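Local atomic coordinates of putative uncharacterized protein (Pyrococcus furiosus, PDB entry 3VR0), a protein that acts as an archaeal proteasome activator, being a PAC2-family homologue of the chaperones that assist proteasome assembly. Residues W92-D96 against D97-D101; A226-S229 against A230-I234; V81-L84 against M85-E88; D128-E132 against F133-E137. All blocks are in the same frame, centred on the assembly; numbering follows the deposited sequence.

Contact 1: W92-D96 against D97-D101; sequences WKSPD and DEHRD
The chain folds back on itself between Trp92 and Asp101, passing through a type I beta turn from Asp96 to His99 that brings the CA atoms of Lys93 and Asp101 to 4.8 Å. At the turn, Asp96 OD1 is gripped twice: its syn lone pair takes ND1 of His99 at 2.6 Å in the imidazole plane, and its anti lone pair takes the backbone N of Glu98 at 3.0 Å. The carboxylate and imidazole planes stand 70° apart. An asparagine in place of Asp96 would probably weaken this grip, since the charge facing ND1 is lost and the imidazole could turn more easily. The loop is the hairpin connection between the antiparallel neighbours 87-92 and 102-107 of the large mixed sheet, and His99 NE2 ties it to the carbonyl of Gly236. Nearer the strands, Asp101 OD1 receives the N-H of Ser94 at 2.8 Å almost end-on to its C-O bond, while OD2 is held by the backbone N of Tyr31. Ser94 OG, anti to its own N (chi1 171°), donates to Asp96 O at 2.7 Å. The indole of Trp92 has Ser94 CA over one face and meets Arg100 O at its edge, CZ3 lying 3.4 Å from that oxygen.

Contact 2: A226-S229 against A230-I234; sequences AVLS and AVTKI
Thr232 holds its hydroxyl between its own N and carbonyl carbon (chi1 56°), which turns OG1 back to Leu228 O one turn earlier, while Leu228 swings CG away from its N (chi1 -173°) and sends CD1 along the helix toward Thr232 CG2. Both belong to helix 221-235, where 226-229 and 230-234 are successive turns of regular alpha helix joined by i to i+4 bonds such as Val231 N to Val227 O at 2.9 Å. Leu228 O is the doubly used acceptor. It takes the backbone N of Thr232 at 2.8 Å and OG1 of the same residue at 2.7 Å, the hydroxyl tilted only 16° from the carbonyl plane, so a polar group on a buried side chain is satisfied within the helix itself. The methyl carbon CG2 of Thr232 then lies 4.0 Å from Leu228 CD1, the two side chains packing at a slant, and this side of the helix leans on His52 and Leu53 of helix 45-57. Val227 and Val231 form another apolar strip, with CG1 of Val227 4.3 Å from CG2 of Val231, and both rest on Met141 of strand 137-145. Ser229 OG bonds back to Lys225 O. Lys233, bent along its chain, carries NZ to the carbonyl of Glu173, and its CB lies 3.0 Å from Ser229 O.

Contact 3: V81-L84 against M85-E88; sequences VVEL and MKNE
Glu83 and Lys86 meet across the short connection that leads from strand 82-84, which pairs antiparallel with 73-76 in its own chain and, at Val82, bonds by its backbone to the second subunit, into strand 87-92 of the large mixed sheet. The tight part is a salt bridge. Both side chains are extended beyond CG and cross at about a right angle, and Lys86 NZ comes to 2.6 Å from Glu83 OE1, approaching from above the carboxylate plane, 39° out of it. Lys86 reaches this place because its CG sits between its own N and carbonyl carbon (chi1 72°), a setting that sends the straight chain back over the connection to the acid. The aliphatic part joins in, with CE 3.4 Å from OE1 of Glu83. Arg77 NE also bridges Glu83 OE1, and two cations on one oxygen would be expected to favour the ionised acid.

The other side is looser. Lys86 NZ lies 3.5 Å from Glu88 OE2, which completes a network of three charged residues, and this second acid is shared with Lys61. Lys86 lies between the two acids, whose Glu83 OE1 and Glu88 OE2 are 5.9 Å apart, and would be expected to offset their mutual repulsion. Glu83 and Glu88 are partly exposed, whereas Lys86 is buried beside Tyr66. Leu84 and Met85 barely engage each other's side chains: Leu84 packs on Gly198 of the second subunit and Met85 on Leu75 of strand 73-76. Beyond them, Asn87 ND2 gives a weak bond of 2.9 Å to Lys86 O.

Contact 4: D128-E132 against F133-E137; sequences DFVQE and FGTRE
Aromatic packing joins Phe129 to Phe133, one turn further on, in an edge-to-face pair: the CE2 corner of Phe133 points over the face of Phe129, 3.7 Å from its CE1. The planes stand at 80° and the centroids are 5.5 Å apart. Phe129 in turn meets Phe89 edge-to-face. An alanine at Phe133 is likely to open a gap over the Phe129 face and beside Pro28.

The polar contacts close helix 116-131 and lead its chain into strand 137-145. Val130 O accepts the N-H of Phe133 at 3.1 Å and the hydroxyl of Thr135 at 2.7 Å, which arrive from opposite faces of its carbonyl plane; OG1 is placed there by a chi1 of -50°. Gly134 N donates to Gln131 O at 3.1 Å, completing a type I turn, and the positive phi of Gly134 (82°) would press any CB against the preceding carbonyl oxygen. A water links Gln131 NE2 to Thr135 O, while Gln131 OE1 goes to Arg203.

Apolar contact comes from Val130 CG1, 3.5 Å from Thr135 CB. Thr135 thus serves both chemistries, its hydroxyl meeting a helix-end carbonyl and its carbons the valine, which implies that the chain's exit from the helix is fixed on two counts.

Overall arrangement
Along the chain the contacts run in series: contact 3, contact 1, contact 4 and contact 2, all within the PAC2 region. Strand 87-92 of the large mixed sheet starts in contact 3 and ends in contact 1, whose centres are about 30 Å apart. Contacts 1 and 4, with centres about 16 Å apart, touch directly through the salt bridge of Arg100 with Glu137, which joins the 92-101 hairpin loop to the start of strand 137-145. Contact 2, on helix 221-235, packs against that same strand and lies across the chain's centre from contact 3. Contact 3 alone reaches the second subunit, so it links the fold to the four-chain assembly.

Contact 1: W92-D96 against D97-D101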
loop_
_atom_site.group_PDB
_atom_site.type_symbol
_atom_site.label_atom_id
_atom_site.label_comp_id
_atom_site.label_asym_id
_atom_site.label_seq_id
_atom_site.Cartn_x
_atom_site.Cartn_y
_atom_site.Cartn_z
ATOM N N TRP C 92 25.196 -23.736 12.376
ATOM C CA TRP C 92 26.156 -24.347 13.298
ATOM C C TRP C 92 25.923 -25.827 13.230
ATOM O O TRP C 92 24.770 -26.283 13.332
ATOM C CB TRP C 92 25.946 -23.873 14.728
ATOM C CG TRP C 92 26.874 -24.431 15.752
ATOM C CD1 TRP C 92 28.193 -24.054 15.977
ATOM C CD2 TRP C 92 26.560 -25.418 16.750
ATOM N NE1 TRP C 92 28.688 -24.750 17.065
ATOM C CE2 TRP C 92 27.723 -25.602 17.540
ATOM C CE3 TRP C 92 25.409 -26.189 17.040
ATOM C CZ2 TRP C 92 27.767 -26.510 18.624
ATOM C CZ3 TRP C 92 25.447 -27.085 18.117
ATOM C CH2 TRP C 92 26.644 -27.237 18.902
ATOM N N LYS C 93 27.003 -26.570 13.006
ATOM C CA LYS C 93 26.889 -28.034 12.961
ATOM C C LYS C 93 27.297 -28.550 14.329
ATOM O O LYS C 93 28.361 -28.228 14.809
ATOM C CB LYS C 93 27.763 -28.613 11.841
ATOM C CG LYS C 93 27.638 -30.153 11.636
ATOM C CD LYS C 93 28.723 -30.681 10.641
ATOM C CE LYS C 93 28.636 -32.235 10.466
ATOM N NZ LYS C 93 27.251 -32.816 10.383
ATOM N N SER C 94 26.430 -29.295 14.997
ATOM C CA SER C 94 26.818 -29.834 16.303
ATOM C C SER C 94 27.989 -30.841 16.189
ATOM O O SER C 94 28.030 -31.636 15.239
ATOM C CB SER C 94 25.650 -30.558 16.938
ATOM O OG SER C 94 26.104 -31.247 18.087
ATOM N N PRO C 95 28.912 -30.833 17.172
ATOM C CA PRO C 95 30.000 -31.835 17.130
ATOM C C PRO C 95 29.589 -33.184 17.692
ATOM O O PRO C 95 30.409 -34.097 17.707
ATOM C CB PRO C 95 31.109 -31.201 17.978
ATOM C CG PRO C 95 30.401 -30.250 18.894
ATOM C CD PRO C 95 28.992 -29.994 18.377
ATOM N N ASP C 96 28.329 -33.327 18.100
ATOM C CA ASP C 96 27.886 -34.541 18.763
ATOM C C ASP C 96 26.401 -34.819 18.562
ATOM O O ASP C 96 25.653 -33.956 18.057
ATOM C CB ASP C 96 28.293 -34.545 20.260
ATOM C CG ASP C 96 27.651 -33.395 21.092
ATOM O OD1 ASP C 96 26.406 -33.401 21.284
ATOM O OD2 ASP C 96 28.406 -32.522 21.610
ATOM N N ASP C 97 25.988 -36.023 18.967
ATOM C CA ASP C 97 24.631 -36.539 18.799
ATOM C C ASP C 97 23.647 -36.013 19.838
ATOM O O ASP C 97 22.440 -36.272 19.746
ATOM C CB ASP C 97 24.650 -38.069 18.889
ATOM C CG ASP C 97 25.005 -38.728 17.568
ATOM O OD1 ASP C 97 25.270 -38.001 16.572
ATOM O OD2 ASP C 97 25.014 -39.983 17.519
ATOM N N GLU C 98 24.166 -35.299 20.833
ATOM C CA GLU C 98 23.328 -34.773 21.903
ATOM C C GLU C 98 22.978 -33.263 21.754
ATOM O O GLU C 98 22.335 -32.675 22.624
ATOM C CB GLU C 98 23.991 -35.066 23.276
ATOM C CG GLU C 98 24.229 -36.605 23.587
ATOM C CD GLU C 98 25.455 -37.211 22.862
ATOM O OE1 GLU C 98 26.600 -36.692 23.023
ATOM O OE2 GLU C 98 25.267 -38.225 22.136
ATOM N N HIS C 99 23.434 -32.626 20.680
ATOM C CA HIS C 99 23.065 -31.233 20.415
ATOM C C HIS C 99 22.578 -31.100 19.002
ATOM O O HIS C 99 23.069 -31.783 18.098
ATOM C CB HIS C 99 24.230 -30.310 20.694
ATOM C CG HIS C 99 24.674 -30.361 22.120
ATOM N ND1 HIS C 99 25.363 -31.436 22.643
ATOM C CD2 HIS C 99 24.468 -29.509 23.152
ATOM C CE1 HIS C 99 25.594 -31.225 23.924
ATOM N NE2 HIS C 99 25.060 -30.065 24.260
ATOM N N ARG C 100 21.578 -30.251 18.798
ATOM C CA ARG C 100 20.974 -30.125 17.461
ATOM C C ARG C 100 21.826 -29.183 16.650
ATOM O O ARG C 100 22.454 -28.302 17.204
ATOM C CB ARG C 100 19.507 -29.667 17.541
ATOM C CG ARG C 100 18.588 -30.691 18.250
ATOM C CD ARG C 100 18.035 -31.734 17.320
ATOM N NE ARG C 100 17.034 -31.166 16.415
ATOM C CZ ARG C 100 15.782 -30.840 16.755
ATOM N NH1 ARG C 100 15.309 -31.021 17.998
ATOM N NH2 ARG C 100 14.979 -30.336 15.835
ATOM N N ASP C 101 21.945 -29.447 15.364
ATOM C CA ASP C 101 22.368 -28.430 14.416
ATOM C C ASP C 101 21.417 -27.166 14.461
ATOM O O ASP C 101 20.199 -27.297 14.784
ATOM C CB ASP C 101 22.285 -29.019 13.017
ATOM C CG ASP C 101 23.279 -30.200 12.784
ATOM O OD1 ASP C 101 24.271 -30.358 13.549
ATOM O OD2 ASP C 101 23.022 -30.970 11.842
HETATM O O HOH W 1 26.040 -32.538 13.336
#

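Contact 2: A226-S229 against A230-I234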
loop_
_atom_site.group_PDB
_atom_site.type_symbol
_atom_site.label_atom_id
_atom_site.label_comp_id
_atom_site.label_asym_id
_atom_site.label_seq_id
_atom_site.Cartn_x
_atom_site.Cartn_y
_atom_site.Cartn_z
ATOM N N ALA C 226 19.140 -12.483 29.043
ATOM C CA ALA C 226 18.139 -13.335 29.658
ATOM C C ALA C 226 17.451 -14.243 28.654
ATOM O O ALA C 226 17.199 -15.423 28.929
ATOM C CB ALA C 226 17.122 -12.495 30.376
ATOM N N VAL C 227 17.110 -13.692 27.489
ATOM C CA VAL C 227 16.445 -14.501 26.449
ATOM C C VAL C 227 17.403 -15.609 25.981
ATOM O O VAL C 227 17.020 -16.761 25.842
ATOM C CB VAL C 227 16.002 -13.603 25.250
ATOM C CG1 VAL C 227 15.619 -14.452 24.042
ATOM C CG2 VAL C 227 14.813 -12.685 25.680
ATOM N N LEU C 228 18.644 -15.230 25.752
ATOM C CA LEU C 228 19.645 -16.140 25.211
ATOM C C LEU C 228 20.068 -17.227 26.223
ATOM O O LEU C 228 20.456 -18.337 25.804
ATOM C CB LEU C 228 20.875 -15.367 24.742
ATOM C CG LEU C 228 21.839 -16.307 24.020
ATOM C CD1 LEU C 228 21.121 -16.979 22.797
ATOM C CD2 LEU C 228 23.054 -15.554 23.624
ATOM N N SER C 229 19.998 -16.900 27.533
ATOM C CA SER C 229 20.153 -17.901 28.604
ATOM C C SER C 229 19.028 -18.927 28.555
ATOM O O SER C 229 19.233 -20.149 28.753
ATOM C CB SER C 229 20.188 -17.222 29.996
ATOM O OG SER C 229 21.258 -16.289 30.053
ATOM N N ALA C 230 17.814 -18.448 28.291
ATOM C CA ALA C 230 16.717 -19.401 28.203
ATOM C C ALA C 230 16.896 -20.291 26.974
ATOM O O ALA C 230 16.735 -21.503 27.067
ATOM C CB ALA C 230 15.363 -18.706 28.190
ATOM N N VAL C 231 17.215 -19.687 25.825
ATOM C CA VAL C 231 17.391 -20.444 24.582
ATOM C C VAL C 231 18.600 -21.428 24.679
ATOM O O VAL C 231 18.421 -22.601 24.464
ATOM C CB VAL C 231 17.611 -19.508 23.397
ATOM C CG1 VAL C 231 18.042 -20.334 22.134
ATOM C CG2 VAL C 231 16.389 -18.632 23.157
ATOM N N THR C 232 19.798 -20.947 25.012
ATOM C CA THR C 232 20.940 -21.865 25.190
ATOM C C THR C 232 20.638 -22.966 26.210
ATOM O O THR C 232 20.936 -24.153 26.001
ATOM C CB THR C 232 22.226 -21.163 25.540
ATOM O OG1 THR C 232 22.042 -20.373 26.724
ATOM C CG2 THR C 232 22.710 -20.297 24.358
ATOM N N LYS C 233 19.914 -22.616 27.262
ATOM C CA LYS C 233 19.480 -23.659 28.192
ATOM C C LYS C 233 18.609 -24.731 27.531
ATOM O O LYS C 233 18.821 -25.933 27.750
ATOM C CB LYS C 233 18.821 -23.026 29.431
ATOM C CG LYS C 233 17.761 -23.840 30.138
ATOM C CD LYS C 233 18.272 -25.174 30.674
ATOM C CE LYS C 233 19.158 -25.035 31.872
ATOM N NZ LYS C 233 18.762 -26.140 32.823
ATOM N N ILE C 234 17.632 -24.338 26.714
ATOM C CA ILE C 234 16.867 -25.351 25.963
ATOM C C ILE C 234 17.747 -26.201 25.009
ATOM O O ILE C 234 17.436 -27.357 24.736
ATOM C CB ILE C 234 15.693 -24.687 25.174
ATOM C CG1 ILE C 234 14.564 -24.311 26.124
ATOM C CG2 ILE C 234 15.144 -25.582 24.124
ATOM C CD1 ILE C 234 13.580 -23.307 25.572
#

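Contact 3: V81-L84 against M85-E88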
loop_
_atom_site.group_PDB
_atom_site.type_symbol
_atom_site.label_atom_id
_atom_site.label_comp_id
_atom_site.label_asym_id
_atom_site.label_seq_id
_atom_site.Cartn_x
_atom_site.Cartn_y
_atom_site.Cartn_z
ATOM N N VAL C 81 31.417 0.833 1.322
ATOM C CA VAL C 81 30.720 -0.087 0.435
ATOM C C VAL C 81 29.186 0.047 0.677
ATOM O O VAL C 81 28.729 0.062 1.832
ATOM C CB VAL C 81 31.142 -1.553 0.711
ATOM C CG1 VAL C 81 30.117 -2.530 0.147
ATOM C CG2 VAL C 81 32.568 -1.892 0.127
ATOM N N VAL C 82 28.405 0.137 -0.400
ATOM C CA VAL C 82 26.940 0.094 -0.299
ATOM C C VAL C 82 26.365 -1.316 -0.484
ATOM O O VAL C 82 26.899 -2.127 -1.245
ATOM C CB VAL C 82 26.232 1.062 -1.303
ATOM C CG1 VAL C 82 26.589 2.498 -1.015
ATOM C CG2 VAL C 82 26.550 0.720 -2.774
ATOM N N GLU C 83 25.256 -1.586 0.202
ATOM C CA GLU C 83 24.534 -2.824 0.069
ATOM C C GLU C 83 23.031 -2.682 0.408
ATOM O O GLU C 83 22.668 -2.075 1.402
ATOM C CB GLU C 83 25.155 -3.870 0.993
ATOM C CG GLU C 83 24.759 -5.276 0.661
ATOM C CD GLU C 83 25.597 -6.318 1.412
ATOM O OE1 GLU C 83 25.956 -6.080 2.585
ATOM O OE2 GLU C 83 25.864 -7.395 0.827
ATOM N N LEU C 84 22.175 -3.311 -0.392
ATOM C CA LEU C 84 20.778 -3.449 -0.042
ATOM C C LEU C 84 20.611 -3.987 1.370
ATOM O O LEU C 84 21.500 -4.672 1.921
ATOM C CB LEU C 84 20.078 -4.396 -1.009
ATOM C CG LEU C 84 19.920 -3.990 -2.463
ATOM C CD1 LEU C 84 19.303 -5.183 -3.176
ATOM C CD2 LEU C 84 19.033 -2.759 -2.611
ATOM N N MET C 85 19.450 -3.692 1.944
ATOM C CA MET C 85 19.098 -4.260 3.212
ATOM C C MET C 85 18.793 -5.739 3.034
ATOM O O MET C 85 18.345 -6.173 1.950
ATOM C CB MET C 85 17.949 -3.479 3.830
ATOM C CG MET C 85 18.434 -2.011 4.221
ATOM S SD MET C 85 17.378 -1.268 5.418
ATOM C CE MET C 85 16.017 -1.151 4.328
ATOM N N LYS C 86 19.096 -6.515 4.066
ATOM C CA LYS C 86 19.136 -7.952 3.891
ATOM C C LYS C 86 18.988 -8.650 5.228
ATOM O O LYS C 86 19.091 -8.009 6.301
ATOM C CB LYS C 86 20.478 -8.343 3.205
ATOM C CG LYS C 86 21.717 -8.193 4.162
ATOM C CD LYS C 86 23.079 -8.332 3.412
ATOM C CE LYS C 86 24.222 -8.317 4.430
ATOM N NZ LYS C 86 25.542 -8.416 3.744
ATOM N N ASN C 87 18.669 -9.936 5.167
ATOM C CA ASN C 87 18.788 -10.810 6.326
ATOM C C ASN C 87 19.893 -11.831 5.979
ATOM O O ASN C 87 20.200 -12.050 4.775
ATOM C CB ASN C 87 17.475 -11.540 6.627
ATOM C CG ASN C 87 16.317 -10.579 6.961
ATOM O OD1 ASN C 87 15.162 -11.003 6.946
ATOM N ND2 ASN C 87 16.627 -9.286 7.262
ATOM N N GLU C 88 20.457 -12.459 7.008
ATOM C CA GLU C 88 21.574 -13.367 6.821
ATOM C C GLU C 88 21.253 -14.618 7.551
ATOM O O GLU C 88 20.714 -14.546 8.660
ATOM C CB GLU C 88 22.849 -12.775 7.412
ATOM C CG GLU C 88 23.337 -11.508 6.721
ATOM C CD GLU C 88 24.598 -10.912 7.394
ATOM O OE1 GLU C 88 24.740 -10.966 8.661
ATOM O OE2 GLU C 88 25.465 -10.389 6.646
#

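Contact 4: D128-E132 against F133-E137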
loop_
_atom_site.group_PDB
_atom_site.type_symbol
_atom_site.label_atom_id
_atom_site.label_comp_id
_atom_site.label_asym_id
_atom_site.label_seq_id
_atom_site.Cartn_x
_atom_site.Cartn_y
_atom_site.Cartn_z
ATOM N N ASP C 128 10.314 -21.721 3.574
ATOM C CA ASP C 128 10.545 -22.654 2.452
ATOM C C ASP C 128 12.031 -23.047 2.435
ATOM O O ASP C 128 12.387 -24.162 2.116
ATOM C CB ASP C 128 10.216 -22.058 1.056
ATOM C CG ASP C 128 8.711 -21.707 0.862
ATOM O OD1 ASP C 128 7.818 -22.217 1.585
ATOM O OD2 ASP C 128 8.431 -20.893 -0.034
ATOM N N PHE C 129 12.879 -22.089 2.705
ATOM C CA PHE C 129 14.298 -22.311 2.618
ATOM C C PHE C 129 14.776 -23.292 3.731
ATOM O O PHE C 129 15.468 -24.250 3.469
ATOM C CB PHE C 129 15.005 -20.966 2.711
ATOM C CG PHE C 129 16.503 -21.075 2.714
ATOM C CD1 PHE C 129 17.182 -21.737 1.661
ATOM C CD2 PHE C 129 17.234 -20.577 3.784
ATOM C CE1 PHE C 129 18.591 -21.843 1.673
ATOM C CE2 PHE C 129 18.659 -20.667 3.797
ATOM C CZ PHE C 129 19.332 -21.310 2.751
ATOM N N VAL C 130 14.344 -23.042 4.960
ATOM C CA VAL C 130 14.778 -23.780 6.122
ATOM C C VAL C 130 14.243 -25.245 6.113
ATOM O O VAL C 130 14.931 -26.180 6.555
ATOM C CB VAL C 130 14.427 -22.859 7.304
ATOM C CG1 VAL C 130 13.353 -23.338 8.228
ATOM C CG2 VAL C 130 15.603 -22.064 7.853
ATOM N N GLN C 131 13.049 -25.443 5.572
ATOM C CA GLN C 131 12.524 -26.772 5.345
ATOM C C GLN C 131 13.316 -27.588 4.297
ATOM O O GLN C 131 13.255 -28.805 4.319
ATOM C CB GLN C 131 11.048 -26.726 4.932
ATOM C CG GLN C 131 10.055 -26.369 6.051
ATOM C CD GLN C 131 8.613 -26.433 5.529
ATOM O OE1 GLN C 131 8.193 -25.620 4.697
ATOM N NE2 GLN C 131 7.871 -27.414 5.994
ATOM N N GLU C 132 14.050 -26.940 3.400
ATOM C CA GLU C 132 14.915 -27.715 2.523
ATOM C C GLU C 132 15.961 -28.492 3.306
ATOM O O GLU C 132 16.468 -29.461 2.785
ATOM C CB GLU C 132 15.598 -26.852 1.467
ATOM C CG GLU C 132 14.607 -26.166 0.535
ATOM C CD GLU C 132 15.307 -25.286 -0.460
ATOM O OE1 GLU C 132 16.579 -25.293 -0.559
ATOM O OE2 GLU C 132 14.573 -24.595 -1.177
ATOM N N PHE C 133 16.249 -28.094 4.554
ATOM C CA PHE C 133 17.268 -28.762 5.387
ATOM C C PHE C 133 16.654 -29.672 6.416
ATOM O O PHE C 133 17.319 -30.136 7.325
ATOM C CB PHE C 133 18.211 -27.724 6.010
ATOM C CG PHE C 133 18.937 -26.954 4.979
ATOM C CD1 PHE C 133 20.116 -27.468 4.407
ATOM C CD2 PHE C 133 18.383 -25.769 4.457
ATOM C CE1 PHE C 133 20.751 -26.763 3.347
ATOM C CE2 PHE C 133 19.013 -25.059 3.446
ATOM C CZ PHE C 133 20.197 -25.561 2.886
ATOM N N GLY C 134 15.358 -29.915 6.273
ATOM C CA GLY C 134 14.651 -30.755 7.206
ATOM C C GLY C 134 14.212 -30.058 8.488
ATOM O O GLY C 134 13.846 -30.746 9.420
ATOM N N THR C 135 14.287 -28.730 8.585
ATOM C CA THR C 135 13.830 -27.995 9.793
ATOM C C THR C 135 12.354 -28.212 10.110
ATOM O O THR C 135 11.495 -28.114 9.208
ATOM C CB THR C 135 14.010 -26.495 9.637
ATOM O OG1 THR C 135 15.346 -26.239 9.206
ATOM C CG2 THR C 135 13.727 -25.748 10.972
ATOM N N ARG C 136 12.078 -28.537 11.375
ATOM C CA ARG C 136 10.706 -28.740 11.863
ATOM C C ARG C 136 10.438 -27.770 12.981
ATOM O O ARG C 136 9.306 -27.418 13.224
ATOM C CB ARG C 136 10.499 -30.183 12.414
ATOM C CG ARG C 136 10.725 -31.320 11.339
ATOM C CD ARG C 136 10.811 -32.743 11.983
ATOM N NE ARG C 136 11.837 -32.767 13.046
ATOM C CZ ARG C 136 11.602 -33.113 14.313
ATOM N NH1 ARG C 136 10.377 -33.546 14.668
ATOM N NH2 ARG C 136 12.592 -33.047 15.212
ATOM N N GLU C 137 11.501 -27.366 13.679
ATOM C CA GLU C 137 11.390 -26.779 14.995
ATOM C C GLU C 137 11.991 -25.373 14.960
ATOM O O GLU C 137 13.069 -25.168 14.389
ATOM C CB GLU C 137 12.147 -27.623 16.038
ATOM C CG GLU C 137 11.804 -27.193 17.492
ATOM C CD GLU C 137 12.432 -28.112 18.593
ATOM O OE1 GLU C 137 12.880 -29.215 18.248
ATOM O OE2 GLU C 137 12.515 -27.688 19.774
HETATM O O HOH W 2 9.627 -29.443 7.746
#